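Long-range contacts in glycosyl transferase (Staphylococcus aureus, PDB 5U02), which belongs to the TarS-type glycosyl transferases, and is represented by a helical linker domain and two C-terminal beta domains assigned to the E-set (immunoglobulin-like) clan: residues A[33-38]-A[79-84]; A[106-111]-A[159-164]; A[290-295]-A[325-330]. All coordinates share one frame; numbering follows the deposited sequence.

Interaction 1 of 3, residues A[33-38]-A[79-84]; sequences FLNRHF and SKLRPL
Phe38 and Leu81 mark the nearest approach of the two backbones, with a CA-CA distance of 8.1 Å, a spacing too wide for backbone to meet backbone. Residues 33-38 form a regular helical stretch within helix 23-40. Residues 79-81 have helical backbone angles without the regular bonds, and residues 82-84 are helical and run on toward residue 89. The buried surface is modest, 180 Å² summed over both sides, and no polar bond links the two segments.

On the side of 79-84 most of the contact is made by Leu81, whose two methyls divide the work. CD2 lies against the root of the phenylalanine, 3.6 Å from Phe38 CB, and also approaches the ring at CG and CD2. This approach to the ring is oblique. CD1 turns to the preceding helical turn, where it sits 3.8 Å from Leu34 O and 4.0 Å from Asn35 OD1. The leucine places CG opposite its carbonyl carbon (chi1 -67°), and the fork beyond it thus spans the surface between Leu34, Asn35 and Phe38. Farther along, Phe38 CE2 comes within 4.4 Å of Leu84 CB, a looser touch that carries the apolar seam into helix 82-89.

The amide oxygen of Asn35 has its polar partner next door: OD1 accepts from Met78 N, one residue before 79-84. The methyl of Leu81 therefore packs beside an oxygen already engaged in a bond, and this bond ties the helix directly to the approach to the turn. Ile66 and Tyr96 also pack on Phe38, and Tyr96 reaches Leu84 as well, so helices 56-68 and 93-105 complete the surroundings. The arrangement is packing of helix 23-40 against the turn and first residues of helix 82-89, within the helical TarS linker domain.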
loop_
_atom_site.group_PDB
_atom_site.type_symbol
_atom_site.label_atom_id
_atom_site.label_comp_id
_atom_site.label_asym_id
_atom_site.label_seq_id
_atom_site.Cartn_x
_atom_site.Cartn_y
_atom_site.Cartn_z
ATOM N N PHE A 33 -18.893 12.051 -37.468
ATOM C CA PHE A 33 -18.133 11.587 -38.618
ATOM C C PHE A 33 -16.644 11.466 -38.297
ATOM O O PHE A 33 -16.014 10.469 -38.666
ATOM C CB PHE A 33 -18.384 12.520 -39.808
ATOM C CG PHE A 33 -17.359 12.413 -40.899
ATOM C CD1 PHE A 33 -17.060 11.190 -41.473
ATOM C CD2 PHE A 33 -16.706 13.545 -41.363
ATOM C CE1 PHE A 33 -16.116 11.099 -42.473
ATOM C CE2 PHE A 33 -15.762 13.461 -42.366
ATOM C CZ PHE A 33 -15.468 12.238 -42.924
ATOM N N LEU A 34 -16.056 12.450 -37.602
ATOM C CA LEU A 34 -14.625 12.364 -37.331
ATOM C C LEU A 34 -14.282 11.747 -35.987
ATOM O O LEU A 34 -13.100 11.501 -35.725
ATOM C CB LEU A 34 -13.925 13.725 -37.417
ATOM C CG LEU A 34 -14.112 14.498 -38.718
ATOM C CD1 LEU A 34 -15.347 15.384 -38.705
ATOM C CD2 LEU A 34 -12.864 15.270 -39.116
ATOM N N ASN A 35 -15.252 11.500 -35.119
ATOM C CA ASN A 35 -14.957 10.620 -34.002
ATOM C C ASN A 35 -14.636 9.233 -34.540
ATOM O O ASN A 35 -13.659 8.595 -34.135
ATOM C CB ASN A 35 -16.132 10.601 -33.023
ATOM C CG ASN A 35 -16.337 11.941 -32.328
ATOM O OD1 ASN A 35 -15.410 12.747 -32.211
ATOM N ND2 ASN A 35 -17.557 12.184 -31.866
ATOM N N ARG A 36 -15.416 8.787 -35.524
ATOM C CA ARG A 36 -15.264 7.429 -36.029
ATOM C C ARG A 36 -14.038 7.293 -36.919
ATOM O O ARG A 36 -13.268 6.334 -36.778
ATOM C CB ARG A 36 -16.511 7.014 -36.803
ATOM C CG ARG A 36 -17.544 6.167 -36.053
ATOM C CD ARG A 36 -18.145 5.216 -37.064
ATOM N NE ARG A 36 -18.824 5.908 -38.138
ATOM C CZ ARG A 36 -18.484 5.804 -39.414
ATOM N NH1 ARG A 36 -17.435 5.065 -39.742
ATOM N NH2 ARG A 36 -19.189 6.463 -40.345
ATOM N N HIS A 37 -13.875 8.225 -37.864
ATOM C CA HIS A 37 -12.790 8.163 -38.839
ATOM C C HIS A 37 -11.419 8.179 -38.160
ATOM O O HIS A 37 -10.513 7.437 -38.556
ATOM C CB HIS A 37 -12.955 9.324 -39.825
ATOM C CG HIS A 37 -11.712 9.675 -40.586
ATOM N ND1 HIS A 37 -11.341 9.058 -41.763
ATOM C CD2 HIS A 37 -10.762 10.604 -40.337
ATOM C CE1 HIS A 37 -10.216 9.594 -42.206
ATOM N NE2 HIS A 37 -9.842 10.532 -41.355
ATOM N N PHE A 38 -11.235 9.043 -37.151
ATOM C CA PHE A 38 -9.990 9.041 -36.384
ATOM C C PHE A 38 -9.872 7.802 -35.503
ATOM O O PHE A 38 -8.760 7.441 -35.108
ATOM C CB PHE A 38 -9.853 10.313 -35.506
ATOM C CG PHE A 38 -9.280 11.553 -36.228
ATOM C CD1 PHE A 38 -10.100 12.430 -36.918
ATOM C CD2 PHE A 38 -7.930 11.864 -36.163
ATOM C CE1 PHE A 38 -9.603 13.544 -37.566
ATOM C CE2 PHE A 38 -7.426 12.984 -36.810
ATOM C CZ PHE A 38 -8.270 13.823 -37.510
ATOM N N SER A 79 -12.641 14.682 -26.894
ATOM C CA SER A 79 -11.725 15.706 -26.394
ATOM C C SER A 79 -10.284 15.447 -26.822
ATOM O O SER A 79 -9.537 16.392 -27.103
ATOM C CB SER A 79 -11.821 15.795 -24.870
ATOM O OG SER A 79 -11.629 14.527 -24.265
ATOM N N LYS A 80 -9.873 14.181 -26.884
ATOM C CA LYS A 80 -8.474 13.884 -27.169
ATOM C C LYS A 80 -8.092 14.147 -28.620
ATOM O O LYS A 80 -6.906 14.044 -28.954
ATOM C CB LYS A 80 -8.160 12.433 -26.783
ATOM C CG LYS A 80 -8.371 11.398 -27.874
ATOM C CD LYS A 80 -8.492 10.000 -27.273
ATOM C CE LYS A 80 -7.782 8.954 -28.120
ATOM N NZ LYS A 80 -6.309 8.975 -27.878
ATOM N N LEU A 81 -9.046 14.502 -29.481
ATOM C CA LEU A 81 -8.749 14.793 -30.876
ATOM C C LEU A 81 -8.478 16.269 -31.141
ATOM O O LEU A 81 -7.893 16.594 -32.181
ATOM C CB LEU A 81 -9.900 14.323 -31.767
ATOM C CG LEU A 81 -10.081 12.805 -31.818
ATOM C CD1 LEU A 81 -11.422 12.439 -32.429
ATOM C CD2 LEU A 81 -8.939 12.168 -32.590
ATOM N N ARG A 82 -8.890 17.158 -30.237
ATOM C CA ARG A 82 -8.658 18.590 -30.422
ATOM C C ARG A 82 -7.211 18.943 -30.749
ATOM O O ARG A 82 -7.002 19.777 -31.648
ATOM C CB ARG A 82 -9.132 19.353 -29.173
ATOM C CG ARG A 82 -10.625 19.250 -28.917
ATOM C CD ARG A 82 -10.990 19.581 -27.473
ATOM N NE ARG A 82 -12.370 19.195 -27.179
ATOM C CZ ARG A 82 -12.899 19.154 -25.960
ATOM N NH1 ARG A 82 -12.164 19.476 -24.906
ATOM N NH2 ARG A 82 -14.164 18.785 -25.797
ATOM N N PRO A 83 -6.188 18.384 -30.093
ATOM C CA PRO A 83 -4.814 18.688 -30.525
ATOM C C PRO A 83 -4.498 18.210 -31.935
ATOM O O PRO A 83 -3.789 18.912 -32.666
ATOM C CB PRO A 83 -3.947 17.982 -29.473
ATOM C CG PRO A 83 -4.835 17.854 -28.277
ATOM C CD PRO A 83 -6.202 17.622 -28.830
ATOM N N LEU A 84 -5.017 17.051 -32.347
ATOM C CA LEU A 84 -4.681 16.530 -33.667
ATOM C C LEU A 84 -5.400 17.293 -34.773
ATOM O O LEU A 84 -4.857 17.465 -35.867
ATOM C CB LEU A 84 -5.000 15.039 -33.736
ATOM C CG LEU A 84 -4.266 14.204 -32.694
ATOM C CD1 LEU A 84 -5.080 12.997 -32.238
ATOM C CD2 LEU A 84 -2.917 13.784 -33.234
#

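Interaction 2 of 3, residues A[106-111]-A[159-164]; sequences GQYYRF and EFMIGE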
loop_
_atom_site.group_PDB
_atom_site.type_symbol
_atom_site.label_atom_id
_atom_site.label_comp_id
_atom_site.label_asym_id
_atom_site.label_seq_id
_atom_site.Cartn_x
_atom_site.Cartn_y
_atom_site.Cartn_z
ATOM N N GLY A 106 1.885 8.570 -21.847
ATOM C CA GLY A 106 1.529 9.567 -20.866
ATOM C C GLY A 106 2.720 10.405 -20.452
ATOM O O GLY A 106 2.917 10.690 -19.267
ATOM N N GLN A 107 3.517 10.805 -21.437
ATOM C CA GLN A 107 4.721 11.616 -21.259
ATOM C C GLN A 107 4.491 12.894 -22.053
ATOM O O GLN A 107 4.613 12.910 -23.283
ATOM C CB GLN A 107 5.969 10.864 -21.721
ATOM C CG GLN A 107 7.143 11.699 -22.183
ATOM C CD GLN A 107 8.085 12.038 -21.063
ATOM O OE1 GLN A 107 8.800 11.169 -20.558
ATOM N NE2 GLN A 107 8.118 13.303 -20.680
ATOM N N TYR A 108 4.122 13.951 -21.344
ATOM C CA TYR A 108 3.883 15.254 -21.932
ATOM C C TYR A 108 4.984 16.209 -21.494
ATOM O O TYR A 108 5.556 16.064 -20.410
ATOM C CB TYR A 108 2.505 15.779 -21.521
ATOM C CG TYR A 108 1.412 14.743 -21.691
ATOM C CD1 TYR A 108 0.917 14.436 -22.948
ATOM C CD2 TYR A 108 0.895 14.056 -20.602
ATOM C CE1 TYR A 108 -0.067 13.481 -23.122
ATOM C CE2 TYR A 108 -0.096 13.096 -20.766
ATOM C CZ TYR A 108 -0.572 12.815 -22.032
ATOM O OH TYR A 108 -1.554 11.866 -22.216
ATOM N N TYR A 109 5.296 17.173 -22.360
ATOM C CA TYR A 109 6.250 18.211 -21.986
ATOM C C TYR A 109 5.803 18.914 -20.711
ATOM O O TYR A 109 6.573 19.041 -19.752
ATOM C CB TYR A 109 6.416 19.204 -23.138
ATOM C CG TYR A 109 7.249 20.418 -22.799
ATOM C CD1 TYR A 109 8.637 20.360 -22.812
ATOM C CD2 TYR A 109 6.646 21.626 -22.476
ATOM C CE1 TYR A 109 9.398 21.467 -22.503
ATOM C CE2 TYR A 109 7.398 22.737 -22.168
ATOM C CZ TYR A 109 8.773 22.652 -22.184
ATOM O OH TYR A 109 9.528 23.756 -21.877
ATOM N N ARG A 110 4.545 19.347 -20.675
ATOM C CA ARG A 110 3.929 19.935 -19.495
ATOM C C ARG A 110 2.495 19.437 -19.404
ATOM O O ARG A 110 1.834 19.257 -20.432
ATOM C CB ARG A 110 3.953 21.468 -19.554
ATOM C CG ARG A 110 4.784 22.130 -18.469
ATOM C CD ARG A 110 6.273 22.003 -18.748
ATOM N NE ARG A 110 7.079 22.269 -17.558
ATOM C CZ ARG A 110 8.391 22.074 -17.484
ATOM N NH1 ARG A 110 9.055 21.608 -18.533
ATOM N NH2 ARG A 110 9.038 22.340 -16.357
ATOM N N PHE A 111 2.018 19.217 -18.182
ATOM C CA PHE A 111 0.648 18.761 -17.977
ATOM C C PHE A 111 0.297 18.874 -16.499
ATOM O O PHE A 111 1.164 19.068 -15.642
ATOM C CB PHE A 111 0.448 17.318 -18.461
ATOM C CG PHE A 111 0.815 16.278 -17.437
ATOM C CD1 PHE A 111 2.136 15.901 -17.253
ATOM C CD2 PHE A 111 -0.161 15.673 -16.658
ATOM C CE1 PHE A 111 2.478 14.945 -16.309
ATOM C CE2 PHE A 111 0.174 14.718 -15.712
ATOM C CZ PHE A 111 1.496 14.354 -15.540
ATOM N N GLU A 159 -0.651 0.812 -22.893
ATOM C CA GLU A 159 -1.032 2.156 -23.300
ATOM C C GLU A 159 -1.891 2.791 -22.221
ATOM O O GLU A 159 -2.841 2.175 -21.728
ATOM C CB GLU A 159 -1.774 2.148 -24.639
ATOM C CG GLU A 159 -0.843 2.050 -25.834
ATOM C CD GLU A 159 -1.567 2.190 -27.157
ATOM O OE1 GLU A 159 -2.712 2.692 -27.159
ATOM O OE2 GLU A 159 -0.988 1.807 -28.196
ATOM N N PHE A 160 -1.542 4.022 -21.860
ATOM C CA PHE A 160 -2.242 4.780 -20.835
ATOM C C PHE A 160 -1.833 6.235 -20.996
ATOM O O PHE A 160 -0.638 6.536 -21.087
ATOM C CB PHE A 160 -1.898 4.269 -19.430
ATOM C CG PHE A 160 -2.924 4.616 -18.389
ATOM C CD1 PHE A 160 -4.190 5.046 -18.755
ATOM C CD2 PHE A 160 -2.615 4.532 -17.041
ATOM C CE1 PHE A 160 -5.132 5.373 -17.796
ATOM C CE2 PHE A 160 -3.551 4.855 -16.077
ATOM C CZ PHE A 160 -4.814 5.279 -16.456
ATOM N N MET A 161 -2.814 7.129 -21.045
ATOM C CA MET A 161 -2.536 8.528 -21.329
ATOM C C MET A 161 -1.988 9.285 -20.134
ATOM O O MET A 161 -1.986 10.522 -20.155
ATOM C CB MET A 161 -3.794 9.220 -21.855
ATOM C CG MET A 161 -3.988 9.022 -23.342
ATOM S SD MET A 161 -5.507 9.769 -23.936
ATOM C CE MET A 161 -6.608 9.270 -22.636
ATOM N N ILE A 162 -1.517 8.594 -19.098
ATOM C CA ILE A 162 -0.981 9.265 -17.921
ATOM C C ILE A 162 0.181 8.451 -17.376
ATOM O O ILE A 162 0.093 7.223 -17.255
ATOM C CB ILE A 162 -2.061 9.501 -16.844
ATOM C CG1 ILE A 162 -1.425 10.063 -15.565
ATOM C CG2 ILE A 162 -2.836 8.238 -16.584
ATOM C CD1 ILE A 162 -2.409 10.564 -14.521
ATOM N N GLY A 163 1.274 9.144 -17.057
ATOM C CA GLY A 163 2.498 8.493 -16.656
ATOM C C GLY A 163 2.439 7.898 -15.263
ATOM O O GLY A 163 1.557 8.179 -14.449
ATOM N N GLU A 164 3.429 7.047 -15.005
ATOM C CA GLU A 164 3.552 6.349 -13.733
ATOM C C GLU A 164 3.570 7.332 -12.567
ATOM O O GLU A 164 4.132 8.427 -12.664
ATOM C CB GLU A 164 4.835 5.514 -13.740
ATOM C CG GLU A 164 4.841 4.290 -12.835
ATOM C CD GLU A 164 4.959 4.636 -11.366
ATOM O OE1 GLU A 164 4.419 3.875 -10.532
ATOM O OE2 GLU A 164 5.580 5.671 -11.045
HETATM O O HOH W 1 1.102 11.986 -18.116
#
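Gly106, the first residue to leave helical geometry after helix 93-105, lies directly against the loop 159-164: its CA is 3.6 Å from Met161 C. Its left-handed backbone conformation (phi 79°) turns the chain here, and a bare CA lets the two backbones approach to a CA-CA distance of 3.9 Å at Ile162. Gly106 N and Phe160 O are close, yet the angle is too poor for a bond. Gly106 O is joined to Gly163 N through a water, which accepts from Gly163 N at 3.0 Å and donates to Gly106 O at a modelled 2.5 Å, too short for its exact length to be trusted.

Next to engage is Tyr108. CG lies beside the backbone N (chi1 -48°), which sends the ring out so that OH meets Met161 O, in the ring plane at the edge. The hydroxyl donates, although the modelled 2.5 Å is likewise doubtful. Tyr103 backs both residues. Finally, Phe111 offers one ring face to the bridging water, 3.5 Å above the plane and toward the rim.

Phe160 also shares a backbone hydrogen bond with Arg104. The whole is a glycine-terminated helix end docked on a strand-connecting loop, at the junction between the helical linker and the first E-set domain.

Interaction 3 of 3, residues A[290-295]-A[325-330]; sequences IILTGL and NEVEIL
Ile290 stands beside Ile329, and Leu292 beside Val327, on one face of an antiparallel sheet in the second TarS C-terminal domain, a unit assigned to the E-set clan, whose members have immunoglobulin-like folds. The two short strands run at 165° to each other, with axes 4.7 Å apart at closest approach. Both of these pairs are hydrogen-bonded ones, each closed by two reciprocal backbone bonds: Ile329 N gives to Ile290 O at 2.8 Å and Val327 N to Leu292 O at 2.9 Å, while Ile290 N and Leu292 N give in return to Ile329 O and Val327 O. Their CB atoms face across the strands at 4.2 Å in each case, and all four residues are buried. Met282 packs on Ile290 and Leu292, while Phe301 and Leu319 pack on Val327, extending this apolar layer past the two strands.

The reverse face bears the non-hydrogen-bonded pairs Ile291 with Glu328 and Thr293 with Glu326, which are more open to solvent. Ile291 bends its chain at CG1, letting CD1 lean over the neighbouring strand to 3.9 Å from Glu328 CB; the two side chains meet at a slant. Thr293 and Glu326 instead run alongside each other in the same direction, with OG1 4.1 Å from Glu326 CG. Between the strands the backbone adds CA-H...O contacts, the shortest from Thr293 CA to Asn325 O at 3.2 Å.

Strands 280-285 and 313-323 flank the pair on its two outer sides, placing it inside the sheet. At its end, Asn325 binds Gly294 twice: its O accepts from Gly294 N, and its amide returns the bond. The amide is folded back between the backbone N and the carbonyl carbon (chi1 76°), a turn that brings ND2 to Gly294 O at 3.0 Å, in the carbonyl plane and close to the plane of the amide itself.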
loop_
_atom_site.group_PDB
_atom_site.type_symbol
_atom_site.label_atom_id
_atom_site.label_comp_id
_atom_site.label_asym_id
_atom_site.label_seq_id
_atom_site.Cartn_x
_atom_site.Cartn_y
_atom_site.Cartn_z
ATOM N N ILE A 290 8.811 -39.720 -2.013
ATOM C CA ILE A 290 7.354 -39.720 -2.032
ATOM C C ILE A 290 6.911 -38.985 -3.290
ATOM O O ILE A 290 7.411 -37.892 -3.587
ATOM C CB ILE A 290 6.784 -39.074 -0.760
ATOM C CG1 ILE A 290 7.292 -39.833 0.471
ATOM C CG2 ILE A 290 5.258 -39.066 -0.788
ATOM C CD1 ILE A 290 7.008 -39.149 1.791
ATOM N N ILE A 291 6.004 -39.597 -4.046
ATOM C CA ILE A 291 5.565 -39.073 -5.335
ATOM C C ILE A 291 4.088 -38.715 -5.234
ATOM O O ILE A 291 3.251 -39.571 -4.917
ATOM C CB ILE A 291 5.803 -40.078 -6.475
ATOM C CG1 ILE A 291 7.265 -40.524 -6.524
ATOM C CG2 ILE A 291 5.401 -39.461 -7.808
ATOM C CD1 ILE A 291 8.229 -39.403 -6.824
ATOM N N LEU A 292 3.768 -37.457 -5.515
ATOM C CA LEU A 292 2.388 -36.998 -5.598
ATOM C C LEU A 292 2.028 -36.862 -7.070
ATOM O O LEU A 292 2.704 -36.137 -7.809
ATOM C CB LEU A 292 2.206 -35.667 -4.875
ATOM C CG LEU A 292 2.574 -35.635 -3.390
ATOM C CD1 LEU A 292 2.313 -34.251 -2.825
ATOM C CD2 LEU A 292 1.806 -36.695 -2.615
ATOM N N THR A 293 0.978 -37.562 -7.494
ATOM C CA THR A 293 0.554 -37.564 -8.890
ATOM C C THR A 293 -0.855 -36.996 -8.999
ATOM O O THR A 293 -1.789 -37.513 -8.375
ATOM C CB THR A 293 0.608 -38.973 -9.482
ATOM O OG1 THR A 293 1.906 -39.536 -9.245
ATOM C CG2 THR A 293 0.358 -38.930 -10.979
ATOM N N GLY A 294 -1.004 -35.928 -9.779
ATOM C CA GLY A 294 -2.324 -35.432 -10.121
ATOM C C GLY A 294 -2.982 -36.376 -11.110
ATOM O O GLY A 294 -2.447 -36.605 -12.209
ATOM N N LEU A 295 -4.132 -36.944 -10.743
ATOM C CA LEU A 295 -4.742 -37.971 -11.585
ATOM C C LEU A 295 -5.497 -37.364 -12.763
ATOM O O LEU A 295 -5.387 -37.851 -13.893
ATOM C CB LEU A 295 -5.672 -38.849 -10.751
ATOM C CG LEU A 295 -5.047 -39.453 -9.494
ATOM C CD1 LEU A 295 -6.052 -40.344 -8.781
ATOM C CD2 LEU A 295 -3.769 -40.222 -9.836
ATOM N N ASN A 325 2.208 -32.711 -13.385
ATOM C CA ASN A 325 1.307 -33.439 -12.496
ATOM C C ASN A 325 2.053 -34.397 -11.572
ATOM O O ASN A 325 1.431 -35.276 -10.969
ATOM C CB ASN A 325 0.247 -34.196 -13.299
ATOM C CG ASN A 325 0.795 -35.444 -13.957
ATOM O OD1 ASN A 325 1.936 -35.468 -14.423
ATOM N ND2 ASN A 325 -0.017 -36.498 -13.992
ATOM N N GLU A 326 3.370 -34.252 -11.446
ATOM C CA GLU A 326 4.163 -35.136 -10.603
ATOM C C GLU A 326 5.116 -34.322 -9.743
ATOM O O GLU A 326 5.858 -33.473 -10.251
ATOM C CB GLU A 326 4.944 -36.157 -11.433
ATOM C CG GLU A 326 4.083 -37.298 -11.935
ATOM C CD GLU A 326 4.827 -38.229 -12.857
ATOM O OE1 GLU A 326 4.678 -39.458 -12.699
ATOM O OE2 GLU A 326 5.559 -37.734 -13.741
ATOM N N VAL A 327 5.101 -34.606 -8.446
ATOM C CA VAL A 327 5.918 -33.919 -7.460
ATOM C C VAL A 327 6.715 -34.966 -6.700
ATOM O O VAL A 327 6.170 -36.008 -6.318
ATOM C CB VAL A 327 5.048 -33.084 -6.502
ATOM C CG1 VAL A 327 5.795 -32.769 -5.232
ATOM C CG2 VAL A 327 4.599 -31.804 -7.188
ATOM N N GLU A 328 7.999 -34.699 -6.490
ATOM C CA GLU A 328 8.872 -35.595 -5.748
ATOM C C GLU A 328 9.288 -34.940 -4.439
ATOM O O GLU A 328 9.703 -33.776 -4.423
ATOM C CB GLU A 328 10.109 -35.965 -6.564
ATOM C CG GLU A 328 11.153 -36.721 -5.765
ATOM C CD GLU A 328 12.473 -36.825 -6.491
ATOM O OE1 GLU A 328 12.613 -37.730 -7.334
ATOM O OE2 GLU A 328 13.367 -35.997 -6.225
ATOM N N ILE A 329 9.180 -35.691 -3.352
ATOM C CA ILE A 329 9.662 -35.261 -2.049
ATOM C C ILE A 329 10.814 -36.187 -1.700
ATOM O O ILE A 329 10.601 -37.354 -1.352
ATOM C CB ILE A 329 8.563 -35.289 -0.983
ATOM C CG1 ILE A 329 7.441 -34.313 -1.360
ATOM C CG2 ILE A 329 9.143 -34.931 0.380
ATOM C CD1 ILE A 329 6.256 -34.329 -0.418
ATOM N N LEU A 330 12.039 -35.676 -1.829
ATOM C CA LEU A 330 13.252 -36.437 -1.529
ATOM C C LEU A 330 13.501 -36.368 -0.028
ATOM O O LEU A 330 13.962 -35.349 0.490
ATOM C CB LEU A 330 14.436 -35.885 -2.314
ATOM C CG LEU A 330 15.802 -36.524 -2.058
ATOM C CD1 LEU A 330 15.773 -38.006 -2.407
ATOM C CD2 LEU A 330 16.901 -35.803 -2.834
#

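From the N terminus the three contacts follow one another in series, none nested in or crossing another. Interaction 1 closes a 40-residue loop inside the helical linker. Interaction 2 opens where helix 93-105 ends and closes 47 residues later, a span that includes the small sheet 110-132 and the first strands of the next domain, thereby joining linker to beta domain. Interaction 3 closes 29 residues within the last domain, bringing together strands separated by 304-310 and 313-323. Interactions 1 and 2, with centres about 19 Å apart, touch through Lys80 and Met161. Interaction 3 lies on the opposite side of the chain's centre, its centre about 58 Å from that of interaction 1 and about 49 Å from that of interaction 2.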